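CDNA FLJ56608, highly similar to Homo sapiens chloride channel, calcium activated, family member 1 (CLCA1), mRNA (Homo sapiens, PDB 6PYO) may mediate calcium-activated chloride conductance and mucus secretion as a secreted, self-cleaving metalloprotease, represented here by its von Willebrand factor type A domain. Local coordinates at residues S18-R24 and T113-D117; L25-N29 and L77-A81; F51-A55 and G84-G90. All blocks are in the same frame, centred on the assembly; numbering follows the deposited sequence.

In the fold
All three contacts lie in one von Willebrand factor A domain, a mixed sheet flanked by helices, and all are partly buried. Interaction 1 and interaction 3 share the calcium ion and two of its waters: Ser18 comes from the first and Thr85 from the second, with Ser16 completing the protein ligands. Interaction 1 is mainly polar, built on carboxylates, a guanidinium and a hydroxyl, with Asp114 and Met19 buried. Interaction 3 is mixed, with Phe51 buried against Ile87 and Gly90 of helix 87-99, and Ser53 and Gly84 toward solvent. Interaction 2 is mostly apolar, with Leu28 and Pro78 buried; it adjoins interaction 1, where the Ala81 methyl touches the backbone of Met19 and Ala20.

Interaction 1. Residues S18-R24 and T113-D117; sequences SMATGNR and TDGED. With CA (calcium ion), chain C.
Ser18 and Asp114 meet at the metal-ion-dependent adhesion site (MIDAS), the divalent-metal site of von Willebrand factor A domains, here holding calcium. Ser18 OG binds the calcium ion at 2.1 Å and donates to Asp114 OD2 at 2.6 Å, on the oxygen's syn lone pair. A chi1 of 53° sets this hydroxyl between the backbone N and the carbonyl carbon of Ser18, where it faces both the metal and Asp114. Asp114 does not reach the metal, its OD1 being 4.0 Å from the calcium ion, and acts from the second shell. OD1 accepts from Glu116 N in an Asx turn, which shapes the loop beside the ion. Glu116 O receives a hydrogen bond from a water on the calcium.

Arg24 reaches in with its chain extended from CG to NE. Its NH1 makes salt bridges with Asp114 OD2 at 3.0 Å and Glu116 OE2 at 2.9 Å. Both oxygens are approached from above their carboxylate planes, and the Asp114 carboxylate stands 81° from the guanidinium plane. Ser18 OG and Arg24 NH1 thus both grip Asp114 OD2. Beside the acid, Met19 bends at chi2 and chi3 and lays SD 3.5 Å from Asp114 N, a buried amide without a partner in the model. With an alanine in place of Asp114, Ser18 OG would probably lose the acceptor that orients its proton and Arg24 one of its two carboxylate mates. The double grip would be expected to steady the carboxylate and keep the lone pairs of Ser18 turned to the metal, while Arg24 probably offsets part of the negative charge.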
loop_
_atom_site.group_PDB
_atom_site.type_symbol
_atom_site.label_atom_id
_atom_site.label_comp_id
_atom_site.label_asym_id
_atom_site.label_seq_id
_atom_site.Cartn_x
_atom_site.Cartn_y
_atom_site.Cartn_z
ATOM N N SER A 18 -2.934 8.151 -14.302
ATOM C CA SER A 18 -3.670 9.228 -13.643
ATOM C C SER A 18 -2.831 9.903 -12.578
ATOM O O SER A 18 -3.050 11.078 -12.272
ATOM C CB SER A 18 -4.966 8.728 -12.996
ATOM O OG SER A 18 -4.767 7.621 -12.125
ATOM N N MET A 19 -1.902 9.168 -11.966
ATOM C CA MET A 19 -1.075 9.734 -10.913
ATOM C C MET A 19 -0.135 10.802 -11.437
ATOM O O MET A 19 0.434 11.548 -10.634
ATOM C CB MET A 19 -0.300 8.606 -10.220
ATOM C CG MET A 19 -1.211 7.669 -9.439
ATOM S SD MET A 19 -2.000 8.488 -8.006
ATOM C CE MET A 19 -0.581 8.542 -6.924
ATOM N N ALA A 20 0.028 10.907 -12.764
ATOM C CA ALA A 20 0.825 11.986 -13.334
ATOM C C ALA A 20 0.122 13.327 -13.198
ATOM O O ALA A 20 0.772 14.366 -13.319
ATOM C CB ALA A 20 1.140 11.703 -14.808
ATOM N N THR A 21 -1.181 13.328 -12.931
ATOM C CA THR A 21 -1.921 14.576 -12.803
ATOM C C THR A 21 -1.438 15.376 -11.605
ATOM O O THR A 21 -1.203 14.823 -10.526
ATOM C CB THR A 21 -3.415 14.316 -12.618
ATOM O OG1 THR A 21 -3.914 13.528 -13.681
ATOM C CG2 THR A 21 -4.198 15.628 -12.570
ATOM N N GLY A 22 -1.342 16.690 -11.789
ATOM C CA GLY A 22 -0.960 17.569 -10.698
ATOM C C GLY A 22 0.300 17.097 -10.013
ATOM O O GLY A 22 1.305 16.767 -10.654
ATOM N N ASN A 23 0.250 17.062 -8.685
ATOM C CA ASN A 23 1.377 16.641 -7.868
ATOM C C ASN A 23 1.120 15.304 -7.193
ATOM O O ASN A 23 1.765 14.990 -6.187
ATOM C CB ASN A 23 1.680 17.703 -6.816
ATOM C CG ASN A 23 2.280 18.954 -7.413
ATOM O OD1 ASN A 23 3.301 18.896 -8.095
ATOM N ND2 ASN A 23 1.645 20.094 -7.164
ATOM N N ARG A 24 0.184 14.511 -7.727
ATOM C CA ARG A 24 -0.244 13.312 -7.020
ATOM C C ARG A 24 0.933 12.406 -6.727
ATOM O O ARG A 24 1.047 11.870 -5.621
ATOM C CB ARG A 24 -1.290 12.566 -7.826
ATOM C CG ARG A 24 -2.522 13.360 -8.052
ATOM C CD ARG A 24 -3.461 12.642 -8.969
ATOM N NE ARG A 24 -4.629 13.465 -9.236
ATOM C CZ ARG A 24 -5.737 13.032 -9.820
ATOM N NH1 ARG A 24 -5.869 11.764 -10.218
ATOM N NH2 ARG A 24 -6.731 13.871 -9.984
ATOM N N THR A 113 -3.191 6.072 -3.264
ATOM C CA THR A 113 -3.745 6.065 -4.625
ATOM C C THR A 113 -4.628 7.278 -4.821
ATOM O O THR A 113 -5.157 7.837 -3.850
ATOM C CB THR A 113 -4.573 4.797 -4.886
ATOM O OG1 THR A 113 -5.173 4.818 -6.190
ATOM C CG2 THR A 113 -5.713 4.726 -3.849
ATOM N N ASP A 114 -4.836 7.654 -6.108
ATOM C CA ASP A 114 -5.885 8.634 -6.398
ATOM C C ASP A 114 -7.278 8.010 -6.372
ATOM O O ASP A 114 -8.278 8.739 -6.401
ATOM C CB ASP A 114 -5.648 9.378 -7.738
ATOM C CG ASP A 114 -5.603 8.482 -8.967
ATOM O OD1 ASP A 114 -6.215 7.402 -9.031
ATOM O OD2 ASP A 114 -4.927 8.907 -9.909
ATOM N N GLY A 115 -7.378 6.685 -6.317
ATOM C CA GLY A 115 -8.659 6.027 -6.177
ATOM C C GLY A 115 -9.520 5.968 -7.418
ATOM O O GLY A 115 -10.664 5.514 -7.334
ATOM N N GLU A 116 -8.992 6.347 -8.579
ATOM C CA GLU A 116 -9.759 6.381 -9.824
ATOM C C GLU A 116 -9.751 4.990 -10.445
ATOM O O GLU A 116 -9.065 4.711 -11.430
ATOM C CB GLU A 116 -9.176 7.438 -10.744
ATOM C CG GLU A 116 -9.356 8.797 -10.144
ATOM C CD GLU A 116 -8.643 9.891 -10.876
ATOM O OE1 GLU A 116 -8.040 9.584 -11.920
ATOM O OE2 GLU A 116 -8.691 11.061 -10.401
ATOM N N ASP A 117 -10.553 4.109 -9.845
ATOM C CA ASP A 117 -10.629 2.696 -10.202
ATOM C C ASP A 117 -12.024 2.207 -9.843
ATOM O O ASP A 117 -12.426 2.299 -8.676
ATOM C CB ASP A 117 -9.569 1.903 -9.447
ATOM C CG ASP A 117 -9.566 0.431 -9.803
ATOM O OD1 ASP A 117 -10.438 -0.048 -10.583
ATOM O OD2 ASP A 117 -8.664 -0.259 -9.282
HETATM CA CA CA C . -5.114 5.524 -12.343
HETATM O O HOH W 1 -7.395 5.843 -13.028
HETATM O O HOH W 2 -5.429 5.377 -10.003
#

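Interaction 2. Residues L25-N29 and L77-A81; sequences LNRLN and LPAAA
The first turns of helix 24-39, carrying Leu25, Leu28 and Asn29, pack against the irregular segment 77-81 that leads from helix 67-74 toward helix 87-99. Asn29 makes the one hydrogen bond between them: ND2 donates to Pro78 O at 3.2 Å, with an N-H...O angle of 152° and the acceptor lying in the amide plane. An asparagine suits the position because its short side chain can present an N-H from the helix to a carbonyl of a segment without regular secondary structure. Its OD1 lies by Leu77 CB at 3.3 Å, and the two side chains run antiparallel alongside one another.

One turn earlier, Leu25 lies against the backbone of the bending loop. With CG anti to the backbone N (chi1 -168°), it sends CD2 over the backbone to within 3.7 Å of Ala80 CA, and the same methyl reaches Ala81 CB at 4.1 Å. Alanine fits at position 81, where the small methyl faces the helix. Leu28 lies roughly perpendicular to the proline ring, its CD2 3.8 Å from Pro78 CD. Proline is at home here, since its ring is apolar and its nitrogen needs no hydrogen-bond acceptor.

Beneath this layer lies strand 8-14, whose Leu13 touches Leu28, Leu77 and Pro78. Leu77 also meets Gln33 and Leu36 farther along helix 24-39; the segment is thus held between that helix and an interior strand of the sheet.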
loop_
_atom_site.group_PDB
_atom_site.type_symbol
_atom_site.label_atom_id
_atom_site.label_comp_id
_atom_site.label_asym_id
_atom_site.label_seq_id
_atom_site.Cartn_x
_atom_site.Cartn_y
_atom_site.Cartn_z
ATOM N N LEU A 25 1.804 12.202 -7.712
ATOM C CA LEU A 25 2.911 11.281 -7.507
ATOM C C LEU A 25 3.915 11.844 -6.509
ATOM O O LEU A 25 4.457 11.100 -5.687
ATOM C CB LEU A 25 3.572 10.966 -8.839
ATOM C CG LEU A 25 4.542 9.793 -8.789
ATOM C CD1 LEU A 25 3.850 8.503 -8.514
ATOM C CD2 LEU A 25 5.306 9.717 -10.108
ATOM N N ASN A 26 4.156 13.160 -6.543
ATOM C CA ASN A 26 4.997 13.791 -5.529
ATOM C C ASN A 26 4.396 13.634 -4.133
ATOM O O ASN A 26 5.114 13.359 -3.175
ATOM C CB ASN A 26 5.198 15.275 -5.843
ATOM C CG ASN A 26 6.321 15.533 -6.839
ATOM O OD1 ASN A 26 7.303 14.782 -6.920
ATOM N ND2 ASN A 26 6.173 16.603 -7.617
ATOM N N ARG A 27 3.078 13.796 -4.001
ATOM C CA ARG A 27 2.449 13.602 -2.704
ATOM C C ARG A 27 2.541 12.151 -2.256
ATOM O O ARG A 27 2.768 11.874 -1.068
ATOM C CB ARG A 27 1.001 14.069 -2.751
ATOM C CG ARG A 27 0.867 15.574 -2.580
ATOM C CD ARG A 27 -0.584 16.051 -2.761
ATOM N NE ARG A 27 -0.829 16.480 -4.137
ATOM C CZ ARG A 27 -1.858 16.083 -4.874
ATOM N NH1 ARG A 27 -2.764 15.260 -4.366
ATOM N NH2 ARG A 27 -1.994 16.519 -6.126
ATOM N N LEU A 28 2.384 11.209 -3.186
ATOM C CA LEU A 28 2.589 9.812 -2.833
ATOM C C LEU A 28 4.000 9.608 -2.310
ATOM O O LEU A 28 4.198 8.979 -1.268
ATOM C CB LEU A 28 2.309 8.895 -4.019
ATOM C CG LEU A 28 2.552 7.401 -3.787
ATOM C CD1 LEU A 28 1.595 6.580 -4.632
ATOM C CD2 LEU A 28 3.997 7.026 -4.120
ATOM N N ASN A 29 4.991 10.166 -3.002
ATOM C CA ASN A 29 6.375 9.982 -2.577
ATOM C C ASN A 29 6.633 10.639 -1.230
ATOM O O ASN A 29 7.360 10.088 -0.403
ATOM C CB ASN A 29 7.344 10.533 -3.626
ATOM C CG ASN A 29 7.499 9.614 -4.799
ATOM O OD1 ASN A 29 7.367 8.399 -4.671
ATOM N ND2 ASN A 29 7.735 10.186 -5.965
ATOM N N LEU A 77 10.551 4.081 -4.060
ATOM C CA LEU A 77 9.295 4.744 -4.313
ATOM C C LEU A 77 9.216 5.112 -5.795
ATOM O O LEU A 77 10.243 5.416 -6.402
ATOM C CB LEU A 77 9.170 5.991 -3.422
ATOM C CG LEU A 77 9.090 5.734 -1.901
ATOM C CD1 LEU A 77 9.253 7.040 -1.113
ATOM C CD2 LEU A 77 7.776 5.059 -1.527
ATOM N N PRO A 78 8.025 5.063 -6.407
ATOM C CA PRO A 78 7.939 5.209 -7.876
ATOM C C PRO A 78 8.421 6.567 -8.360
ATOM O O PRO A 78 7.992 7.609 -7.879
ATOM C CB PRO A 78 6.449 5.020 -8.191
ATOM C CG PRO A 78 5.754 4.718 -6.871
ATOM C CD PRO A 78 6.718 4.950 -5.744
ATOM N N ALA A 79 9.291 6.544 -9.358
ATOM C CA ALA A 79 9.763 7.780 -9.973
ATOM C C ALA A 79 8.792 8.330 -11.022
ATOM O O ALA A 79 8.791 9.541 -11.287
ATOM C CB ALA A 79 11.128 7.531 -10.610
ATOM N N ALA A 80 7.941 7.490 -11.605
ATOM C CA ALA A 80 7.140 7.958 -12.731
ATOM C C ALA A 80 5.790 7.253 -12.768
ATOM O O ALA A 80 5.623 6.137 -12.270
ATOM C CB ALA A 80 7.884 7.744 -14.055
ATOM N N ALA A 81 4.843 7.910 -13.417
ATOM C CA ALA A 81 3.463 7.468 -13.489
ATOM C C ALA A 81 3.129 7.119 -14.928
ATOM O O ALA A 81 3.395 7.907 -15.842
ATOM C CB ALA A 81 2.526 8.570 -12.967
#

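Interaction 3. Residues F51-A55 and G84-G90; sequences FDSAA and GTSICSG. With CA (calcium ion), chain C.
Phe51 packs its ring against the backbone that opens helix 87-99, and here the contact is tight. Ring atom CD1 comes within 3.3 Å of Ser86 O, while CZ meets Ile87 CG1 at 3.9 Å, the two side chains running alongside with the same heading. Gly90 presents bare backbone to Phe51 CB, its CA at 4.0 Å; a CB on this residue would run into the ring, so glycine suits the place. Ala55, small as well, sets its methyl CB 3.4 Å from Ser89 O.

Segment 51-55 holds the turn, residues 52-54, of the beta hairpin joining strands 45-51 and 55-63. Segment 84-90 brings Thr85 to the calcium ion of the MIDAS through OG1, its CG2 sitting at the edge of the Phe51 ring. Asp52 shapes the turn by accepting from Ala54 N in an Asx turn, while its OD2 pairs with Lys15 and His56.

Toward solvent the grip slackens. Ser86 N reaches Asp52 O at 2.8 Å in a weak, bent hydrogen bond. Ser89 OG makes a weak, unsettled approach to Ser53 O at 3.4 Å, and within segment 84-90 it hydrogen-bonds to Ser86 OG at 2.5 Å. At the outer margin, a water links Ser53 OG to Gly84 N.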
loop_
_atom_site.group_PDB
_atom_site.type_symbol
_atom_site.label_atom_id
_atom_site.label_comp_id
_atom_site.label_asym_id
_atom_site.label_seq_id
_atom_site.Cartn_x
_atom_site.Cartn_y
_atom_site.Cartn_z
ATOM N N PHE A 51 1.882 -0.484 -8.467
ATOM C CA PHE A 51 0.954 -1.123 -9.379
ATOM C C PHE A 51 0.530 -0.105 -10.423
ATOM O O PHE A 51 0.406 1.091 -10.121
ATOM C CB PHE A 51 -0.266 -1.719 -8.667
ATOM C CG PHE A 51 -1.176 -0.692 -8.078
ATOM C CD1 PHE A 51 -2.228 -0.150 -8.825
ATOM C CD2 PHE A 51 -0.994 -0.270 -6.770
ATOM C CE1 PHE A 51 -3.066 0.802 -8.272
ATOM C CE2 PHE A 51 -1.816 0.683 -6.206
ATOM C CZ PHE A 51 -2.858 1.215 -6.949
ATOM N N ASP A 52 0.394 -0.610 -11.641
ATOM C CA ASP A 52 -0.416 0.069 -12.703
ATOM C C ASP A 52 -1.574 -0.882 -12.986
ATOM O O ASP A 52 -2.372 -1.153 -12.092
ATOM C CB ASP A 52 0.460 0.431 -13.892
ATOM C CG ASP A 52 1.548 -0.603 -14.190
ATOM O OD1 ASP A 52 1.212 -1.785 -14.464
ATOM O OD2 ASP A 52 2.742 -0.233 -14.141
ATOM N N SER A 53 -1.697 -1.385 -14.221
ATOM C CA SER A 53 -2.618 -2.478 -14.537
ATOM C C SER A 53 -2.172 -3.804 -13.936
ATOM O O SER A 53 -2.991 -4.714 -13.805
ATOM C CB SER A 53 -2.774 -2.630 -16.078
ATOM O OG SER A 53 -1.528 -2.863 -16.730
ATOM N N ALA A 54 -0.912 -3.919 -13.530
ATOM C CA ALA A 54 -0.388 -5.091 -12.842
ATOM C C ALA A 54 0.472 -4.627 -11.668
ATOM O O ALA A 54 0.881 -3.463 -11.591
ATOM C CB ALA A 54 0.431 -5.972 -13.816
ATOM N N ALA A 55 0.795 -5.551 -10.770
ATOM C CA ALA A 55 1.567 -5.227 -9.568
ATOM C C ALA A 55 3.047 -5.543 -9.760
ATOM O O ALA A 55 3.397 -6.542 -10.388
ATOM C CB ALA A 55 1.053 -5.999 -8.350
ATOM N N GLY A 84 -2.119 1.539 -16.767
ATOM C CA GLY A 84 -3.478 1.493 -16.292
ATOM C C GLY A 84 -3.523 1.278 -14.792
ATOM O O GLY A 84 -2.510 1.276 -14.089
ATOM N N THR A 85 -4.733 1.071 -14.307
ATOM C CA THR A 85 -5.029 1.076 -12.890
ATOM C C THR A 85 -5.679 -0.242 -12.497
ATOM O O THR A 85 -6.700 -0.620 -13.073
ATOM C CB THR A 85 -5.953 2.219 -12.529
ATOM O OG1 THR A 85 -5.351 3.463 -12.910
ATOM C CG2 THR A 85 -6.173 2.225 -10.999
ATOM N N SER A 86 -5.099 -0.926 -11.491
ATOM C CA SER A 86 -5.787 -2.047 -10.846
ATOM C C SER A 86 -5.385 -2.081 -9.361
ATOM O O SER A 86 -4.385 -2.696 -8.982
ATOM C CB SER A 86 -5.486 -3.363 -11.548
ATOM O OG SER A 86 -6.116 -4.438 -10.875
ATOM N N ILE A 87 -6.197 -1.428 -8.527
ATOM C CA ILE A 87 -5.982 -1.511 -7.083
ATOM C C ILE A 87 -5.952 -2.967 -6.658
ATOM O O ILE A 87 -5.104 -3.386 -5.858
ATOM C CB ILE A 87 -7.052 -0.706 -6.323
ATOM C CG1 ILE A 87 -6.755 0.780 -6.523
ATOM C CG2 ILE A 87 -7.045 -1.122 -4.853
ATOM C CD1 ILE A 87 -7.736 1.716 -5.889
ATOM N N CYS A 88 -6.859 -3.774 -7.212
ATOM C CA CYS A 88 -6.985 -5.152 -6.763
ATOM C C CYS A 88 -5.739 -5.951 -7.070
ATOM O O CYS A 88 -5.332 -6.787 -6.255
ATOM C CB CYS A 88 -8.229 -5.813 -7.370
ATOM S SG CYS A 88 -9.772 -5.286 -6.524
ATOM N N SER A 89 -5.098 -5.707 -8.229
ATOM C CA SER A 89 -3.825 -6.376 -8.494
ATOM C C SER A 89 -2.788 -6.032 -7.432
ATOM O O SER A 89 -1.965 -6.878 -7.057
ATOM C CB SER A 89 -3.242 -5.982 -9.863
ATOM O OG SER A 89 -4.204 -6.096 -10.886
ATOM N N GLY A 90 -2.741 -4.753 -7.030
ATOM C CA GLY A 90 -1.783 -4.339 -6.031
ATOM C C GLY A 90 -2.047 -4.987 -4.682
ATOM O O GLY A 90 -1.116 -5.427 -4.010
HETATM CA CA CA C . -5.114 5.524 -12.343
HETATM O O HOH W 3 -0.689 -0.653 -17.827
HETATM O O HOH W 1 -7.395 5.843 -13.028
HETATM O O HOH W 2 -5.429 5.377 -10.003
#